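Local coordinates for gene 2 protein (Enterobacteria phage Sf6, PDB 5C12) that forms the nuclease domain of the large terminase subunit, which binds metal ions in its active site and cuts DNA during the packaging of the viral genome, at residues A[35-40]-A[202-207]; A[73-78]-A[90-95]; A[84-89]-A[110-115]; A[232-237]-A[241-246]. The protein carries 1 engineered substitution. All blocks are in the same frame, centred on the assembly; numbering follows the deposited sequence. Where two conformers were deposited one is given.

Contact 1: residues A[35-40]-A[202-207]; sequences AHKKLG and DKEAIG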
loop_
_atom_site.group_PDB
_atom_site.type_symbol
_atom_site.label_atom_id
_atom_site.label_comp_id
_atom_site.label_asym_id
_atom_site.label_seq_id
_atom_site.Cartn_x
_atom_site.Cartn_y
_atom_site.Cartn_z
ATOM N N ALA A 35 7.071 3.047 15.510
ATOM C CA ALA A 35 7.903 4.238 15.413
ATOM C C ALA A 35 7.228 5.449 16.047
ATOM O O ALA A 35 7.900 6.302 16.616
ATOM C CB ALA A 35 8.270 4.554 13.962
ATOM N N HIS A 36 5.911 5.560 15.896
ATOM C CA HIS A 36 5.205 6.693 16.486
ATOM C C HIS A 36 5.315 6.697 18.017
ATOM O O HIS A 36 5.397 7.760 18.632
ATOM C CB HIS A 36 3.742 6.772 16.022
ATOM C CG HIS A 36 2.851 5.695 16.561
ATOM N ND1 HIS A 36 2.942 4.376 16.170
ATOM C CD2 HIS A 36 1.811 5.757 17.431
ATOM C CE1 HIS A 36 2.022 3.667 16.798
ATOM N NE2 HIS A 36 1.327 4.480 17.572
ATOM N N LYS A 37 5.373 5.512 18.620
ATOM C CA LYS A 37 5.582 5.415 20.055
ATOM C C LYS A 37 7.019 5.714 20.421
ATOM O O LYS A 37 7.277 6.398 21.412
ATOM C CB LYS A 37 5.175 4.027 20.548
ATOM C CG LYS A 37 3.705 3.743 20.359
ATOM C CD LYS A 37 3.308 2.390 20.897
ATOM C CE LYS A 37 1.796 2.242 20.921
ATOM N NZ LYS A 37 1.377 0.936 21.498
ATOM N N LYS A 38 7.957 5.196 19.632
ATOM C CA LYS A 38 9.383 5.394 19.891
ATOM C C LYS A 38 9.772 6.867 19.805
ATOM O O LYS A 38 10.623 7.348 20.557
ATOM C CB LYS A 38 10.216 4.597 18.887
ATOM C CG LYS A 38 10.073 3.080 19.008
ATOM C CD LYS A 38 10.684 2.399 17.799
ATOM C CE LYS A 38 10.498 0.893 17.849
ATOM N NZ LYS A 38 10.941 0.267 16.585
ATOM N N LEU A 39 9.145 7.579 18.884
ATOM C CA LEU A 39 9.521 8.952 18.595
ATOM C C LEU A 39 8.561 9.976 19.192
ATOM O O LEU A 39 8.831 11.168 19.147
ATOM C CB LEU A 39 9.618 9.158 17.090
ATOM C CG LEU A 39 10.686 8.329 16.377
ATOM C CD1 LEU A 39 10.559 8.474 14.862
ATOM C CD2 LEU A 39 12.069 8.733 16.847
ATOM N N GLY A 40 7.437 9.519 19.728
ATOM C CA GLY A 40 6.542 10.402 20.447
ATOM C C GLY A 40 5.616 11.243 19.582
ATOM O O GLY A 40 5.458 12.442 19.823
ATOM N N ASP A 202 1.393 0.255 13.826
ATOM C CA ASP A 202 0.862 0.076 15.175
ATOM C C ASP A 202 0.754 -1.420 15.461
ATOM O O ASP A 202 -0.233 -2.065 15.104
ATOM C CB ASP A 202 -0.477 0.781 15.291
ATOM C CG ASP A 202 -1.009 0.807 16.710
ATOM O OD1 ASP A 202 -0.681 -0.093 17.507
ATOM O OD2 ASP A 202 -1.787 1.728 17.015
ATOM N N LYS A 203 1.782 -1.974 16.092
ATOM C CA LYS A 203 1.886 -3.408 16.242
ATOM C C LYS A 203 0.733 -3.983 17.069
ATOM O O LYS A 203 0.194 -5.034 16.727
ATOM C CB LYS A 203 3.234 -3.797 16.871
ATOM C CG LYS A 203 3.414 -5.315 17.042
ATOM C CD LYS A 203 4.811 -5.680 17.512
ATOM C CE LYS A 203 4.982 -7.192 17.566
ATOM N NZ LYS A 203 6.354 -7.590 17.979
ATOM N N GLU A 204 0.335 -3.294 18.133
ATOM C CA GLU A 204 -0.757 -3.786 18.964
ATOM C C GLU A 204 -2.067 -3.827 18.185
ATOM O O GLU A 204 -2.833 -4.771 18.317
ATOM C CB GLU A 204 -0.935 -2.918 20.204
ATOM C CG GLU A 204 -1.941 -3.490 21.191
ATOM C CD GLU A 204 -2.060 -2.661 22.455
ATOM O OE1 GLU A 204 -1.011 -2.245 22.991
ATOM O OE2 GLU A 204 -3.203 -2.422 22.905
ATOM N N ALA A 205 -2.303 -2.813 17.353
ATOM C CA ALA A 205 -3.547 -2.735 16.589
ATOM C C ALA A 205 -3.562 -3.761 15.469
ATOM O O ALA A 205 -4.589 -4.383 15.189
ATOM C CB ALA A 205 -3.724 -1.312 16.008
ATOM N N ILE A 206 -2.424 -3.927 14.808
ATOM C CA ILE A 206 -2.359 -4.757 13.617
ATOM C C ILE A 206 -2.294 -6.229 13.993
ATOM O O ILE A 206 -2.887 -7.080 13.337
ATOM C CB ILE A 206 -1.120 -4.429 12.783
ATOM C CG1 ILE A 206 -1.243 -3.029 12.157
ATOM C CG2 ILE A 206 -0.905 -5.484 11.722
ATOM C CD1 ILE A 206 0.056 -2.513 11.576
ATOM N N GLY A 207 -1.535 -6.509 15.038
ATOM C CA GLY A 207 -1.287 -7.878 15.474
ATOM C C GLY A 207 0.036 -8.364 14.921
ATOM O O GLY A 207 0.365 -8.131 13.757
HETATM O O HOH W 1 -0.869 3.375 19.122
HETATM O O HOH W 2 1.479 -0.636 19.043
HETATM O O HOH W 3 -1.310 0.668 21.940
#
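The capped start of the short helix 203-206 is where this contact forms: Asp202, its N-cap residue, lies against the imidazole of His36 on helix 35-39. The cap itself is a bond from Ala205 N to Asp202 OD1 (3.2 Å, 158° at the hydrogen), with the donor well above the carboxylate plane. Direct touching across the contact is slight. His36 CE1 comes to 4.1 Å from Asp202 CB, and ring and carboxylate planes are turned 52° apart. The histidine's CG is tucked between its own backbone N and carbonyl carbon (chi1 70°), which brings CG of Lys37 over one face of the ring.

Water does most of the joining. One molecule lies in the ring plane at the edge, 2.9 Å from His36 NE2, and donates to Asp202 OD2. A second accepts hydrogen bonds from Lys37 NZ (2.9 Å) and Glu204 N and donates one to Asp202 OD1 (2.7 Å); OD1 therefore accepts from both this water and Ala205 N. The extended Lys37 leaves NZ 4.2 Å from Glu204 OE1, too far for a salt bridge, and a third water, 2.7 Å from NZ, makes a weak bond to that oxygen. The nearby ammonium and the helix start would be expected to stabilise the Asp202 carboxylate.

His36 ND1 is bonded to Ser200 OG, so both ring nitrogens are engaged. His36 and Asp202 rest on Val70 of strand 70-77, Ile206 reaches Val71 and Ile74 of that strand, and Ala35 packs on helix 168-189.

Contact 2: residues A[73-78]-A[90-95]; sequences RIAEGL and TSLAIE
Arg73 reaches from strand 70-77 over helix 82-95, setting its guanidinium against Leu92. The chain leaves with CG anti to the backbone N (chi1 -166°) and bends at chi3 (-57°), which swings the flat group across the leucine. Leu92 CD2 lies over one face, offset toward the rim, 3.9 Å from Arg73 NE, and the two side chains cross at about a right angle. The methyl thus packs against a charged group whose polar rim remains turned to other partners.

Chief among these is Asp96, just beyond the helix, whose OD1 forms a salt bridge with Arg73 NH2. Glu95 is a looser partner: its OE2 is 3.8 Å from Arg73 NH2, a long salt bridge, with guanidinium and carboxylate planes 47° apart. Two waters bridge the remaining gap between Arg73 and Glu95. One accepts from Arg73 NH1 at 3.0 Å, the other from Arg73 NH2 at 2.8 Å in the guanidinium plane, and both donate to Glu95 OE2.

Ile74 comes next and turns to the opposite face of the sheet, where it meets Leu214 of helix 208-218. The element facing Arg73 is the helix that follows the strand, antiparallel to its neighbour 61-67, and leads to strand 100-104, as in RNase H-like nuclease folds; the axes of 73-77 and 90-95 are 11.2 Å apart.

Ala75 points back to the helix, its CB 3.9 Å from Leu92 CD1; CD2 serves the arginine, while CD1 meets Ala75 and also reaches Arg73 CD. Tyr63 on the adjoining strand 61-67 also touches Leu92 and Arg73. Glu76 points away again, and its OE1 pairs with Lys213.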
loop_
_atom_site.group_PDB
_atom_site.type_symbol
_atom_site.label_atom_id
_atom_site.label_comp_id
_atom_site.label_asym_id
_atom_site.label_seq_id
_atom_site.Cartn_x
_atom_site.Cartn_y
_atom_site.Cartn_z
ATOM N N ARG A 73 -4.431 -1.468 10.488
ATOM C CA ARG A 73 -4.965 -2.780 10.160
ATOM C C ARG A 73 -4.308 -3.346 8.928
ATOM O O ARG A 73 -4.110 -2.641 7.930
ATOM C CB ARG A 73 -6.496 -2.762 9.943
ATOM C CG ARG A 73 -7.103 -4.161 9.927
ATOM C CD ARG A 73 -8.547 -4.219 9.522
ATOM N NE ARG A 73 -9.396 -3.398 10.371
ATOM C CZ ARG A 73 -9.995 -3.818 11.474
ATOM N NH1 ARG A 73 -9.818 -5.056 11.900
ATOM N NH2 ARG A 73 -10.766 -2.992 12.156
ATOM N N ILE A 74 -3.950 -4.618 9.017
ATOM C CA ILE A 74 -3.511 -5.432 7.882
ATOM C C ILE A 74 -4.247 -6.756 7.939
ATOM O O ILE A 74 -4.139 -7.516 8.918
ATOM C CB ILE A 74 -1.983 -5.715 7.929
ATOM C CG1 ILE A 74 -1.145 -4.421 7.882
ATOM C CG2 ILE A 74 -1.594 -6.695 6.857
ATOM C CD1 ILE A 74 -1.159 -3.635 6.574
ATOM N N ALA A 75 -5.062 -7.046 6.931
ATOM C CA ALA A 75 -5.955 -8.182 7.008
ATOM C C ALA A 75 -5.901 -8.983 5.737
ATOM O O ALA A 75 -5.743 -8.435 4.658
ATOM C CB ALA A 75 -7.416 -7.734 7.275
ATOM N N GLU A 76 -6.051 -10.284 5.892
ATOM C CA GLU A 76 -6.118 -11.228 4.780
ATOM C C GLU A 76 -7.553 -11.748 4.645
ATOM O O GLU A 76 -8.257 -12.005 5.638
ATOM C CB GLU A 76 -5.118 -12.377 4.994
ATOM C CG GLU A 76 -5.347 -13.185 6.283
ATOM C CD GLU A 76 -4.292 -14.258 6.570
ATOM O OE1 GLU A 76 -3.253 -14.291 5.875
ATOM O OE2 GLU A 76 -4.541 -15.073 7.485
ATOM N N GLY A 77 -7.988 -11.897 3.401
ATOM C CA GLY A 77 -9.333 -12.341 3.110
ATOM C C GLY A 77 -9.287 -13.676 2.407
ATOM O O GLY A 77 -8.824 -13.772 1.267
ATOM N N LEU A 78 -9.732 -14.716 3.108
ATOM C CA LEU A 78 -9.531 -16.082 2.682
ATOM C C LEU A 78 -10.823 -16.765 2.246
ATOM O O LEU A 78 -11.875 -16.555 2.846
ATOM C CB LEU A 78 -8.913 -16.861 3.846
ATOM C CG LEU A 78 -7.655 -16.219 4.448
ATOM C CD1 LEU A 78 -7.181 -17.098 5.593
ATOM C CD2 LEU A 78 -6.579 -16.029 3.375
ATOM N N THR A 90 -14.855 -3.639 2.077
ATOM C CA THR A 90 -15.612 -2.412 2.289
ATOM C C THR A 90 -16.187 -2.366 3.698
ATOM O O THR A 90 -16.260 -1.305 4.309
ATOM C CB THR A 90 -16.738 -2.205 1.234
ATOM O OG1 THR A 90 -17.624 -3.328 1.196
ATOM C CG2 THR A 90 -16.115 -1.980 -0.155
ATOM N N SER A 91 -16.593 -3.515 4.224
ATOM C CA SER A 91 -17.042 -3.568 5.612
ATOM C C SER A 91 -15.907 -3.213 6.568
ATOM O O SER A 91 -16.119 -2.494 7.536
ATOM C CB SER A 91 -17.619 -4.934 5.932
ATOM O OG SER A 91 -18.893 -5.061 5.320
ATOM N N LEU A 92 -14.696 -3.688 6.301
ATOM C CA LEU A 92 -13.536 -3.257 7.103
ATOM C C LEU A 92 -13.308 -1.749 7.012
ATOM O O LEU A 92 -13.029 -1.095 8.015
ATOM C CB LEU A 92 -12.255 -4.018 6.728
ATOM C CG LEU A 92 -12.182 -5.469 7.225
ATOM C CD1 LEU A 92 -10.931 -6.102 6.642
ATOM C CD2 LEU A 92 -12.186 -5.530 8.738
ATOM N N ALA A 93 -13.438 -1.189 5.815
ATOM C CA ALA A 93 -13.252 0.239 5.637
ATOM C C ALA A 93 -14.267 1.018 6.481
ATOM O O ALA A 93 -13.942 2.033 7.111
ATOM C CB ALA A 93 -13.374 0.608 4.160
ATOM N N ILE A 94 -15.510 0.560 6.481
ATOM C CA ILE A 94 -16.505 1.163 7.333
ATOM C C ILE A 94 -16.124 1.043 8.814
ATOM O O ILE A 94 -16.189 2.028 9.557
ATOM C CB ILE A 94 -17.880 0.548 7.038
ATOM C CG1 ILE A 94 -18.320 0.979 5.641
ATOM C CG2 ILE A 94 -18.914 0.965 8.094
ATOM C CD1 ILE A 94 -19.433 0.132 5.102
ATOM N N GLU A 95 -15.722 -0.150 9.240
ATOM C CA GLU A 95 -15.337 -0.389 10.632
ATOM C C GLU A 95 -14.166 0.510 11.045
ATOM O O GLU A 95 -14.107 0.986 12.191
ATOM C CB GLU A 95 -14.982 -1.864 10.803
ATOM C CG GLU A 95 -14.642 -2.274 12.214
ATOM C CD GLU A 95 -14.430 -3.775 12.363
ATOM O OE1 GLU A 95 -14.560 -4.512 11.362
ATOM O OE2 GLU A 95 -14.133 -4.223 13.489
HETATM O O HOH W 4 -11.869 -5.774 13.936
HETATM O O HOH W 5 -11.993 -2.880 14.680
#

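Contact 3: residues A[84-89]-A[110-115]; sequences EGADWA and AGLRRQ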
loop_
_atom_site.group_PDB
_atom_site.type_symbol
_atom_site.label_atom_id
_atom_site.label_comp_id
_atom_site.label_asym_id
_atom_site.label_seq_id
_atom_site.Cartn_x
_atom_site.Cartn_y
_atom_site.Cartn_z
ATOM N N GLU A 84 -17.589 -11.469 -2.492
ATOM C CA GLU A 84 -17.458 -11.636 -1.051
ATOM C C GLU A 84 -16.245 -10.863 -0.543
ATOM O O GLU A 84 -16.277 -10.204 0.500
ATOM C CB GLU A 84 -17.315 -13.122 -0.700
ATOM C CG GLU A 84 -18.569 -13.925 -0.978
ATOM C CD GLU A 84 -18.366 -15.419 -0.836
ATOM O OE1 GLU A 84 -17.262 -15.908 -1.134
ATOM O OE2 GLU A 84 -19.316 -16.101 -0.421
ATOM N N GLY A 85 -15.169 -10.903 -1.313
ATOM C CA GLY A 85 -13.983 -10.158 -0.961
ATOM C C GLY A 85 -14.222 -8.649 -0.875
ATOM O O GLY A 85 -13.767 -7.965 0.049
ATOM N N ALA A 86 -14.951 -8.098 -1.840
ATOM C CA ALA A 86 -15.213 -6.669 -1.800
ATOM C C ALA A 86 -16.166 -6.317 -0.650
ATOM O O ALA A 86 -16.057 -5.255 -0.059
ATOM C CB ALA A 86 -15.782 -6.197 -3.145
ATOM N N ASP A 87 -17.105 -7.195 -0.344
ATOM C CA ASP A 87 -17.987 -6.983 0.810
ATOM C C ASP A 87 -17.149 -6.952 2.087
ATOM O O ASP A 87 -17.306 -6.091 2.953
ATOM C CB ASP A 87 -19.006 -8.093 0.927
ATOM C CG ASP A 87 -19.988 -7.855 2.055
ATOM O OD1 ASP A 87 -20.531 -6.732 2.137
ATOM O OD2 ASP A 87 -20.214 -8.785 2.860
ATOM N N TRP A 88 -16.240 -7.908 2.192
ATOM C CA TRP A 88 -15.340 -7.978 3.336
ATOM C C TRP A 88 -14.518 -6.703 3.499
ATOM O O TRP A 88 -14.439 -6.118 4.590
ATOM C CB TRP A 88 -14.457 -9.216 3.166
ATOM C CG TRP A 88 -13.212 -9.243 4.046
ATOM C CD1 TRP A 88 -13.158 -9.509 5.391
ATOM C CD2 TRP A 88 -11.868 -9.062 3.619
ATOM N NE1 TRP A 88 -11.849 -9.466 5.820
ATOM C CE2 TRP A 88 -11.042 -9.211 4.754
ATOM C CE3 TRP A 88 -11.266 -8.768 2.390
ATOM C CZ2 TRP A 88 -9.665 -9.074 4.691
ATOM C CZ3 TRP A 88 -9.907 -8.633 2.339
ATOM C CH2 TRP A 88 -9.120 -8.771 3.488
ATOM N N ALA A 89 -13.889 -6.252 2.415
ATOM C CA ALA A 89 -12.979 -5.125 2.482
ATOM C C ALA A 89 -13.704 -3.813 2.722
ATOM O O ALA A 89 -13.240 -2.968 3.473
ATOM C CB ALA A 89 -12.189 -5.037 1.212
ATOM N N ALA A 110 -11.688 -5.104 -11.867
ATOM C CA ALA A 110 -12.095 -3.994 -12.724
ATOM C C ALA A 110 -13.595 -3.693 -12.695
ATOM O O ALA A 110 -14.018 -2.593 -13.060
ATOM C CB ALA A 110 -11.648 -4.251 -14.159
ATOM N N GLY A 111 -14.413 -4.654 -12.279
ATOM C CA GLY A 111 -15.853 -4.467 -12.310
ATOM C C GLY A 111 -16.513 -4.175 -10.974
ATOM O O GLY A 111 -17.750 -4.188 -10.888
ATOM N N LEU A 112 -15.709 -3.901 -9.947
ATOM C CA LEU A 112 -16.221 -3.783 -8.581
ATOM C C LEU A 112 -16.760 -2.409 -8.177
ATOM O O LEU A 112 -17.186 -2.230 -7.040
ATOM C CB LEU A 112 -15.121 -4.172 -7.586
ATOM C CG LEU A 112 -14.751 -5.652 -7.622
ATOM C CD1 LEU A 112 -13.569 -5.920 -6.694
ATOM C CD2 LEU A 112 -15.936 -6.497 -7.223
ATOM N N ARG A 113 -16.803 -1.428 -9.072
ATOM C CA ARG A 113 -17.182 -0.096 -8.611
ATOM C C ARG A 113 -18.638 -0.039 -8.150
ATOM O O ARG A 113 -18.917 0.567 -7.134
ATOM C CB ARG A 113 -16.923 1.012 -9.635
ATOM C CG ARG A 113 -17.222 2.367 -9.011
ATOM C CD ARG A 113 -16.914 3.605 -9.847
ATOM N NE ARG A 113 -17.082 4.786 -8.994
ATOM C CZ ARG A 113 -16.158 5.237 -8.147
ATOM N NH1 ARG A 113 -14.975 4.675 -8.109
ATOM N NH2 ARG A 113 -16.405 6.289 -7.388
ATOM N N ARG A 114 -19.567 -0.658 -8.874
ATOM C CA ARG A 114 -20.961 -0.597 -8.450
ATOM C C ARG A 114 -21.144 -1.178 -7.043
ATOM O O ARG A 114 -21.772 -0.567 -6.180
ATOM C CB ARG A 114 -21.864 -1.321 -9.457
ATOM C CG ARG A 114 -23.272 -1.451 -8.989
ATOM C CD ARG A 114 -24.111 -2.321 -9.959
ATOM N NE ARG A 114 -24.812 -3.292 -9.141
ATOM C CZ ARG A 114 -24.656 -4.602 -9.214
ATOM N NH1 ARG A 114 -23.890 -5.154 -10.150
ATOM N NH2 ARG A 114 -25.358 -5.383 -8.411
ATOM N N GLN A 115 -20.570 -2.350 -6.794
ATOM C CA GLN A 115 -20.719 -2.984 -5.499
ATOM C C GLN A 115 -20.068 -2.136 -4.425
ATOM O O GLN A 115 -20.575 -2.004 -3.312
ATOM C CB GLN A 115 -20.102 -4.376 -5.505
ATOM C CG GLN A 115 -20.176 -5.060 -4.157
ATOM C CD GLN A 115 -19.533 -6.426 -4.159
ATOM O OE1 GLN A 115 -19.089 -6.923 -5.201
ATOM N NE2 GLN A 115 -19.510 -7.060 -2.993
#
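Gln115 lays its terminal amide against the methyl of Ala86, with NE2 3.8 Å, CD 3.9 Å and OE1 4.0 Å from Ala86 CB. Three nearly equal distances show that the whole amide, and not a single atom, meets the methyl. The reach comes from a fully stretched chain: CG is anti to the backbone N (chi1 177°) and chi2 is -179°, which carries the amide across to the first turns of helix 82-95. There Gln115 NE2 approaches Asp87 N to 3.6 Å, two nitrogens with no hydrogen bond between them, and Gln115 NE2 donates a hydrogen bond to Asn83 O. That bond, together with one at Gln115 OE1 to a residue beside the segments, holds the turn of the amide over Ala86.

In the fold, helix 82-95 leads into strand 100-104, while helix 113-119 follows that strand in the crossover to the parallel neighbour 126-130. The contact therefore joins two helices that are consecutive along the chain, one on each side of strand 100-104 in sequence.

Leu112, three residues before Gln115, adds the apolar half. Its CD2 is 4.1 Å and its CD1 4.2 Å from Ala86 CB, so both branch ends come up to the same buried methyl from one side. The leucine also touches Ile82, Asn83 and, on strand 100-104, Trp103. Its side chain is about 8 Å from that of Asp104, a metal ligand in other structures of this protein, and about 10 Å from a bound magnesium ion.

Contact 4: residues A[232-237]-A[241-246]; sequences ELMTAV and QKLGIP. Engineered in segment 232-237: Ala236 (natural residue Lys).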
loop_
_atom_site.group_PDB
_atom_site.type_symbol
_atom_site.label_atom_id
_atom_site.label_comp_id
_atom_site.label_asym_id
_atom_site.label_seq_id
_atom_site.Cartn_x
_atom_site.Cartn_y
_atom_site.Cartn_z
ATOM N N GLU A 232 10.805 0.704 -12.253
ATOM C CA GLU A 232 9.717 -0.199 -12.545
ATOM C C GLU A 232 9.908 -1.433 -11.665
ATOM O O GLU A 232 11.042 -1.826 -11.393
ATOM C CB GLU A 232 9.719 -0.588 -14.025
ATOM C CG GLU A 232 8.511 -1.403 -14.442
ATOM C CD GLU A 232 8.528 -1.824 -15.907
ATOM O OE1 GLU A 232 9.484 -1.493 -16.650
ATOM O OE2 GLU A 232 7.575 -2.531 -16.303
ATOM N N LEU A 233 8.808 -2.017 -11.216
ATOM C CA LEU A 233 8.849 -3.190 -10.341
ATOM C C LEU A 233 8.411 -4.452 -11.070
ATOM O O LEU A 233 7.697 -4.388 -12.063
ATOM C CB LEU A 233 7.948 -2.961 -9.140
ATOM C CG LEU A 233 8.359 -1.737 -8.330
ATOM C CD1 LEU A 233 7.345 -1.510 -7.227
ATOM C CD2 LEU A 233 9.764 -1.867 -7.772
ATOM N N MET A 234 8.855 -5.602 -10.587
ATOM C CA MET A 234 8.349 -6.861 -11.097
ATOM C C MET A 234 6.865 -6.940 -10.795
ATOM O O MET A 234 6.400 -6.512 -9.732
ATOM C CB MET A 234 9.045 -8.044 -10.424
ATOM C CG MET A 234 10.499 -8.226 -10.775
ATOM S SD MET A 234 11.170 -9.733 -10.037
ATOM C CE MET A 234 9.994 -10.958 -10.573
ATOM N N THR A 235 6.114 -7.493 -11.740
ATOM C CA THR A 235 4.702 -7.751 -11.526
ATOM C C THR A 235 4.553 -9.022 -10.694
ATOM O O THR A 235 5.501 -9.814 -10.573
ATOM C CB THR A 235 3.992 -8.008 -12.856
ATOM O OG1 THR A 235 4.573 -9.155 -13.487
ATOM C CG2 THR A 235 4.123 -6.803 -13.776
ATOM N N ALA A 236 3.365 -9.213 -10.129
ATOM C CA ALA A 236 3.063 -10.443 -9.408
ATOM C C ALA A 236 3.314 -11.667 -10.286
ATOM O O ALA A 236 3.859 -12.661 -9.830
ATOM C CB ALA A 236 1.618 -10.432 -8.921
ATOM N N VAL A 237 2.919 -11.598 -11.554
ATOM C CA VAL A 237 3.063 -12.750 -12.434
ATOM C C VAL A 237 4.535 -13.096 -12.594
ATOM O O VAL A 237 4.927 -14.263 -12.541
ATOM C CB VAL A 237 2.420 -12.510 -13.814
ATOM C CG1 VAL A 237 2.791 -13.634 -14.770
ATOM C CG2 VAL A 237 0.911 -12.416 -13.679
ATOM N N GLN A 241 6.455 -16.583 -11.480
ATOM C CA GLN A 241 7.034 -17.476 -12.471
ATOM C C GLN A 241 8.555 -17.497 -12.398
ATOM O O GLN A 241 9.175 -18.531 -12.622
ATOM C CB GLN A 241 6.557 -17.082 -13.869
ATOM C CG GLN A 241 5.042 -17.171 -14.036
ATOM C CD GLN A 241 4.567 -16.696 -15.399
ATOM O OE1 GLN A 241 5.289 -15.999 -16.114
ATOM N NE2 GLN A 241 3.347 -17.076 -15.766
ATOM N N LYS A 242 9.156 -16.364 -12.062
ATOM C CA LYS A 242 10.613 -16.264 -12.031
ATOM C C LYS A 242 11.209 -16.707 -10.697
ATOM O O LYS A 242 12.277 -17.321 -10.659
ATOM C CB LYS A 242 11.054 -14.831 -12.335
ATOM C CG LYS A 242 12.565 -14.641 -12.362
ATOM C CD LYS A 242 12.938 -13.230 -12.801
ATOM C CE LYS A 242 14.445 -13.027 -12.821
ATOM N NZ LYS A 242 14.809 -11.652 -13.263
ATOM N N LEU A 243 10.516 -16.404 -9.607
ATOM C CA LEU A 243 11.082 -16.585 -8.272
ATOM C C LEU A 243 10.213 -17.434 -7.351
ATOM O O LEU A 243 10.564 -17.654 -6.189
ATOM C CB LEU A 243 11.307 -15.219 -7.620
ATOM C CG LEU A 243 12.233 -14.267 -8.379
ATOM C CD1 LEU A 243 12.332 -12.939 -7.655
ATOM C CD2 LEU A 243 13.613 -14.885 -8.560
ATOM N N GLY A 244 9.079 -17.895 -7.861
ATOM C CA GLY A 244 8.201 -18.771 -7.110
ATOM C C GLY A 244 7.546 -18.128 -5.903
ATOM O O GLY A 244 7.140 -18.827 -4.980
ATOM N N ILE A 245 7.407 -16.807 -5.899
ATOM C CA ILE A 245 6.817 -16.153 -4.733
ATOM C C ILE A 245 5.346 -15.839 -4.995
ATOM O O ILE A 245 4.985 -15.365 -6.075
ATOM C CB ILE A 245 7.612 -14.894 -4.274
ATOM C CG1 ILE A 245 6.785 -13.619 -4.359
ATOM C CG2 ILE A 245 8.906 -14.730 -5.058
ATOM C CD1 ILE A 245 6.621 -12.930 -3.039
ATOM N N PRO A 246 4.494 -16.139 -4.010
ATOM C CA PRO A 246 3.052 -15.932 -4.150
ATOM C C PRO A 246 2.709 -14.451 -4.241
ATOM O O PRO A 246 3.515 -13.585 -3.892
ATOM C CB PRO A 246 2.469 -16.559 -2.875
ATOM C CG PRO A 246 3.588 -16.646 -1.923
ATOM C CD PRO A 246 4.846 -16.758 -2.718
HETATM O O HOH W 6 3.394 -13.531 -7.313
#
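Gln241 N donates to Val237 O at 3.0 Å and 161°, the i to i+4 bond of the short helix 236-243. Past the helix end, marked by Gly244 with positive phi, the chain turns back, and a water donates to both Ala236 O and Ile245 O, 2.7 Å from each. Ala236 is an engineered residue, lysine in the natural protein.

Val237 and Gln241, one turn apart, run side by side in the same direction. Val237 CG1 lies 3.6 Å from Gln241 CD and equally far from its NE2, so the methyl rests against the extended glutamine's amide. On the other part of the contact, Met234 precedes the helix and folds back to its end. Met234 SD is 4.2 Å from Leu243 CD1, the two chains crossing at about a right angle, and the bend at chi3 (52°) puts Met234 CE 4.3 Å from Lys242 CD.

In sequence between Met234 and Val237 comes Thr235, the N-cap residue. Its side chain caps a backbone N just beyond Val237, and its own N bonds to Glu238 OE1, the reciprocal pairing of a capping box. This is a short capped helix at the rim of the nuclease centre: the Val237 side chain is about 6 Å from that of Asp55, a magnesium ligand in other structures of the protein, and about 10 Å from a bound magnesium ion.

Contacts 2 and 3 lie nested inside the loop that contact 1 closes, their segments alternating along the chain, while contact 4 follows in series. Contacts 2 and 3, centres 12 Å apart, share helix 82-95, and Trp88 of that helix packs on the strand of contact 2, its CH2 3.3 Å from Gly77 N. Contact 1, 19 Å from contact 2 by centres, meets the same strand, 70-77, through Ile206, whose CG1 is 3.9 Å from Arg73 N. Contact 4 stands 25 Å or more from the others by centres. Contacts 3 and 4 each have a side chain about 10 Å from a bound magnesium ion, whereas contact 1 lies away from the metal sites, so the set runs from the sheet's far flank to the nuclease centre's rim.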